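PDB 5BKE: alpha-ketoglutarate-dependent 2,4-dichlorophenoxyacetate dioxygenase from Bradyrhizobium diazoefficiens, which probably catalyses the oxidative, 2-oxoglutarate- and iron-dependent breakdown of aryloxyalkanoate herbicides such as 2,4-dichlorophenoxyacetate. Local coordinates for residues L106-F120 against H169-T181. Numbering follows the deposited sequence.
Sequences LFNLGNCLWHSDSSF and HSLMYSRGSLGFT. With MN (manganese (II) ion), chain N; OGA (N-oxalylglycine), chain O.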
# COMPACT_ATOMS: atom_id res chain seq x y z
N LEU C 106 -44.27 -16.74 33.69
CA LEU C 106 -44.57 -16.36 32.29
C LEU C 106 -43.95 -15.02 31.88
O LEU C 106 -43.52 -14.86 30.73
CB LEU C 106 -46.08 -16.36 32.02
CG LEU C 106 -46.88 -17.68 32.00
CD1 LEU C 106 -48.33 -17.40 31.62
CD2 LEU C 106 -46.30 -18.75 31.07
N PHE C 107 -43.89 -14.08 32.82
CA PHE C 107 -43.18 -12.82 32.65
C PHE C 107 -41.65 -13.03 32.62
O PHE C 107 -40.97 -12.41 31.80
CB PHE C 107 -43.58 -11.85 33.77
CG PHE C 107 -43.22 -10.40 33.50
CD1 PHE C 107 -41.97 -9.88 33.91
CD2 PHE C 107 -44.12 -9.55 32.85
CE1 PHE C 107 -41.64 -8.55 33.67
CE2 PHE C 107 -43.79 -8.21 32.62
CZ PHE C 107 -42.55 -7.71 33.02
N ASN C 108 -41.14 -13.91 33.49
CA ASN C 108 -39.70 -14.27 33.56
C ASN C 108 -39.15 -14.96 32.31
O ASN C 108 -37.94 -15.01 32.10
CB ASN C 108 -39.41 -15.18 34.76
CG ASN C 108 -39.47 -14.45 36.10
OD1 ASN C 108 -39.69 -13.23 36.17
ND2 ASN C 108 -39.29 -15.22 37.17
N LEU C 109 -40.06 -15.53 31.51
CA LEU C 109 -39.72 -16.14 30.23
C LEU C 109 -39.23 -15.10 29.22
O LEU C 109 -38.56 -15.45 28.24
CB LEU C 109 -40.90 -16.95 29.68
CG LEU C 109 -41.20 -18.29 30.38
CD1 LEU C 109 -42.46 -18.93 29.80
CD2 LEU C 109 -40.02 -19.26 30.30
N GLY C 110 -39.56 -13.83 29.47
CA GLY C 110 -38.99 -12.68 28.77
C GLY C 110 -37.47 -12.69 28.67
O GLY C 110 -36.91 -12.26 27.66
N ASN C 111 -36.80 -13.20 29.71
CA ASN C 111 -35.34 -13.29 29.73
C ASN C 111 -34.77 -14.22 28.64
O ASN C 111 -33.58 -14.15 28.34
CB ASN C 111 -34.82 -13.67 31.13
CG ASN C 111 -34.78 -12.48 32.09
OD1 ASN C 111 -35.10 -11.35 31.72
ND2 ASN C 111 -34.39 -12.74 33.33
N CYS C 112 -35.63 -15.05 28.04
CA CYS C 112 -35.22 -15.96 26.99
C CYS C 112 -35.02 -15.26 25.67
O CYS C 112 -34.43 -15.83 24.75
CB CYS C 112 -36.20 -17.13 26.84
SG CYS C 112 -36.21 -18.23 28.27
N LEU C 113 -35.53 -14.04 25.57
CA LEU C 113 -35.32 -13.19 24.39
C LEU C 113 -34.05 -12.36 24.52
O LEU C 113 -33.65 -12.00 25.64
CB LEU C 113 -36.54 -12.30 24.15
CG LEU C 113 -37.92 -12.96 24.04
CD1 LEU C 113 -39.02 -11.90 24.11
CD2 LEU C 113 -38.05 -13.79 22.77
N TRP C 114 -33.40 -12.08 23.38
CA TRP C 114 -32.22 -11.21 23.32
C TRP C 114 -32.59 -9.82 23.79
O TRP C 114 -33.50 -9.19 23.25
CB TRP C 114 -31.67 -11.12 21.90
CG TRP C 114 -30.90 -12.32 21.41
CD1 TRP C 114 -31.32 -13.25 20.49
CD2 TRP C 114 -29.58 -12.72 21.80
NE1 TRP C 114 -30.35 -14.20 20.29
CE2 TRP C 114 -29.27 -13.90 21.07
CE3 TRP C 114 -28.63 -12.19 22.69
CZ2 TRP C 114 -28.04 -14.56 21.21
CZ3 TRP C 114 -27.41 -12.85 22.83
CH2 TRP C 114 -27.13 -14.02 22.08
N HIS C 115 -31.89 -9.34 24.82
CA HIS C 115 -32.23 -8.07 25.46
C HIS C 115 -31.01 -7.40 26.08
O HIS C 115 -29.99 -8.05 26.33
CB HIS C 115 -33.35 -8.26 26.52
CG HIS C 115 -32.92 -8.97 27.77
ND1 HIS C 115 -32.88 -10.35 27.86
CD2 HIS C 115 -32.55 -8.51 28.99
CE1 HIS C 115 -32.49 -10.70 29.08
NE2 HIS C 115 -32.28 -9.60 29.78
N SER C 116 -31.14 -6.10 26.30
CA SER C 116 -30.20 -5.31 27.09
C SER C 116 -30.99 -4.84 28.32
O SER C 116 -32.13 -4.37 28.17
CB SER C 116 -29.70 -4.13 26.25
OG SER C 116 -28.74 -3.37 26.94
N ASP C 117 -30.43 -5.00 29.51
CA ASP C 117 -31.20 -4.81 30.75
C ASP C 117 -31.63 -3.37 30.91
O ASP C 117 -30.83 -2.43 30.64
CB ASP C 117 -30.42 -5.23 32.00
CG ASP C 117 -30.23 -6.73 32.12
OD1 ASP C 117 -31.07 -7.52 31.66
OD2 ASP C 117 -29.20 -7.11 32.73
N SER C 118 -32.88 -3.22 31.36
CA SER C 118 -33.48 -1.92 31.68
C SER C 118 -33.46 -0.92 30.51
O SER C 118 -33.40 0.30 30.72
CB SER C 118 -32.82 -1.31 32.93
OG SER C 118 -33.15 -2.06 34.09
N SER C 119 -33.50 -1.44 29.28
CA SER C 119 -33.55 -0.58 28.10
C SER C 119 -34.90 0.16 28.01
O SER C 119 -35.04 1.15 27.28
CB SER C 119 -33.21 -1.38 26.82
OG SER C 119 -34.23 -2.28 26.45
N PHE C 120 -35.88 -0.33 28.78
CA PHE C 120 -37.20 0.31 29.02
C PHE C 120 -37.17 1.48 30.01
O PHE C 120 -38.22 2.03 30.34
CB PHE C 120 -38.22 -0.74 29.50
CG PHE C 120 -37.76 -1.52 30.70
CD1 PHE C 120 -37.85 -0.98 31.99
CD2 PHE C 120 -37.22 -2.80 30.55
CE1 PHE C 120 -37.41 -1.70 33.10
CE2 PHE C 120 -36.78 -3.53 31.65
CZ PHE C 120 -36.87 -2.98 32.93
N HIS C 169 -38.86 1.65 23.62
CA HIS C 169 -38.66 0.47 24.45
C HIS C 169 -39.70 0.40 25.57
O HIS C 169 -39.95 1.39 26.27
CB HIS C 169 -37.29 0.50 25.12
CG HIS C 169 -36.13 0.34 24.19
ND1 HIS C 169 -35.24 -0.71 24.28
CD2 HIS C 169 -35.67 1.13 23.19
CE1 HIS C 169 -34.29 -0.56 23.37
NE2 HIS C 169 -34.52 0.55 22.70
N SER C 170 -40.29 -0.78 25.74
CA SER C 170 -41.22 -1.07 26.83
C SER C 170 -41.22 -2.56 27.15
O SER C 170 -41.14 -3.40 26.24
CB SER C 170 -42.63 -0.65 26.43
OG SER C 170 -43.58 -1.04 27.41
N LEU C 171 -41.35 -2.88 28.44
CA LEU C 171 -41.61 -4.26 28.88
C LEU C 171 -42.85 -4.87 28.23
O LEU C 171 -42.93 -6.09 28.05
CB LEU C 171 -41.71 -4.37 30.40
CG LEU C 171 -40.37 -4.44 31.14
CD1 LEU C 171 -40.50 -3.99 32.59
CD2 LEU C 171 -39.74 -5.82 31.06
N MET C 172 -43.80 -4.02 27.84
CA MET C 172 -45.01 -4.47 27.13
C MET C 172 -44.72 -5.01 25.72
O MET C 172 -45.48 -5.84 25.21
CB MET C 172 -46.05 -3.34 27.07
CG MET C 172 -46.53 -2.83 28.42
SD MET C 172 -47.96 -1.72 28.33
CE MET C 172 -47.24 -0.18 27.76
N TYR C 173 -43.65 -4.53 25.09
CA TYR C 173 -43.26 -5.02 23.75
C TYR C 173 -42.60 -6.41 23.81
O TYR C 173 -42.96 -7.30 23.02
CB TYR C 173 -42.34 -4.04 23.04
CG TYR C 173 -43.00 -2.79 22.47
CD1 TYR C 173 -44.11 -2.88 21.62
CD2 TYR C 173 -42.48 -1.52 22.75
CE1 TYR C 173 -44.70 -1.74 21.08
CE2 TYR C 173 -43.06 -0.37 22.21
CZ TYR C 173 -44.17 -0.48 21.38
OH TYR C 173 -44.75 0.65 20.85
N SER C 174 -41.66 -6.58 24.73
CA SER C 174 -40.98 -7.85 24.91
C SER C 174 -41.91 -8.96 25.40
O SER C 174 -41.86 -10.08 24.87
CB SER C 174 -39.78 -7.71 25.85
OG SER C 174 -40.17 -7.19 27.10
N ARG C 175 -42.75 -8.65 26.39
CA ARG C 175 -43.72 -9.62 26.91
C ARG C 175 -44.84 -9.83 25.91
O ARG C 175 -45.35 -10.93 25.79
CB ARG C 175 -44.26 -9.21 28.29
CG ARG C 175 -43.21 -9.02 29.38
CD ARG C 175 -42.22 -10.17 29.46
NE ARG C 175 -41.14 -9.95 30.44
CZ ARG C 175 -39.90 -9.53 30.15
NH1 ARG C 175 -39.01 -9.41 31.12
NH2 ARG C 175 -39.54 -9.25 28.90
N GLY C 176 -45.18 -8.78 25.17
CA GLY C 176 -46.15 -8.85 24.07
C GLY C 176 -45.83 -9.81 22.94
O GLY C 176 -46.73 -10.44 22.38
N SER C 177 -44.55 -9.92 22.58
CA SER C 177 -44.15 -10.88 21.53
C SER C 177 -44.23 -12.34 22.00
O SER C 177 -44.26 -13.26 21.18
CB SER C 177 -42.76 -10.55 20.96
OG SER C 177 -41.78 -10.53 21.97
N LEU C 178 -44.28 -12.53 23.32
CA LEU C 178 -44.47 -13.85 23.90
C LEU C 178 -45.94 -14.18 24.17
O LEU C 178 -46.24 -15.27 24.65
CB LEU C 178 -43.63 -14.01 25.18
CG LEU C 178 -42.09 -14.09 25.05
CD1 LEU C 178 -41.45 -14.35 26.40
CD2 LEU C 178 -41.64 -15.14 24.04
N GLY C 179 -46.85 -13.25 23.86
CA GLY C 179 -48.30 -13.46 24.05
C GLY C 179 -48.92 -12.85 25.31
O GLY C 179 -50.14 -12.80 25.44
N PHE C 180 -48.06 -12.40 26.23
CA PHE C 180 -48.44 -11.70 27.47
C PHE C 180 -48.90 -10.27 27.08
O PHE C 180 -48.08 -9.34 27.02
CB PHE C 180 -47.19 -11.68 28.37
CG PHE C 180 -47.44 -11.38 29.82
CD1 PHE C 180 -47.75 -10.08 30.26
CD2 PHE C 180 -47.26 -12.38 30.78
CE1 PHE C 180 -47.94 -9.80 31.61
CE2 PHE C 180 -47.45 -12.11 32.14
CZ PHE C 180 -47.79 -10.82 32.55
N THR C 181 -50.20 -10.10 26.83
CA THR C 181 -50.75 -8.83 26.30
C THR C 181 -51.76 -8.06 27.18
O THR C 181 -52.24 -7.00 26.77
CB THR C 181 -51.37 -9.01 24.89
OG1 THR C 181 -52.31 -10.09 24.90
CG2 THR C 181 -50.30 -9.27 23.84
MN MN N . -31.18 -9.59 31.52
C1 OGA O . -30.47 -11.02 33.78
C2 OGA O . -30.71 -12.07 32.82
C4 OGA O . -30.51 -14.47 32.33
C5 OGA O . -30.20 -15.68 33.16
O1 OGA O . -30.51 -9.84 33.37
O2 OGA O . -30.18 -11.34 34.96
O2' OGA O . -31.32 -11.78 31.79
O3 OGA O . -30.89 -15.85 34.20
N1 OGA O . -30.22 -13.27 33.09
O4 OGA O . -29.28 -16.45 32.80
O HOH W 1 -36.89 -9.57 27.41
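Arg175 lies over one face of the Phe107 ring, where its CD makes a CH-pi contact 4.0 Å from the ring centroid. The cation-pi contact runs from CZ, and NE stands over the ring centre. The guanidinium is not stacked flat but turned 62° against the ring plane. A bend at chi2 folds the arginine chain across the phenyl group and brings Arg175 NE to 2.8 Å from Phe107 O. Gly110 CA lies over the rim of one guanidinium face and Leu171 CD2 over that of the opposite one. A water accepts from Arg175 NH2 and donates to Gly110 O, linking the guanidinium to the 3-10 segment 109-112. The Phe107 ring presents its edge to the face of Phe180, planes at 75°, in a T-shaped pair. Leu171 CD1 sits over the centre of the Phe120 ring, 3.7 Å from its centroid, while Ser118 CA backs the other face toward its rim. Leu113 and Leu178 meet tip to tip, Leu113 CD1 also resting 3.5 Å from Ser174 O. In this TauD/TfdA-type cupin fold, 106-120 carries the HxD part of the metal-binding facial triad: His115 NE2 and Asp117 OD1 hold manganese with His264 and the chelating N-oxalylglycine. Behind the metal, His115 ND1 donates to Leu113 O with an N-H...O angle of 173°; this oxygen lies in the imidazole plane, which fixes the ring's rotation. Further along, Ser119 OG and His169 ND1 share a hydrogen bond of 2.9 Å at the imidazole edge, and Ser213 also bonds Ser119 OG. Ser170 is the N-cap of helix 171-176; its OG accepts from Met172 N and also hydrogen-bonds Phe191 O. Beyond the last turn, Gly179 with positive phi forms a Schellman motif. Leu229 of the second subunit packs on Leu178.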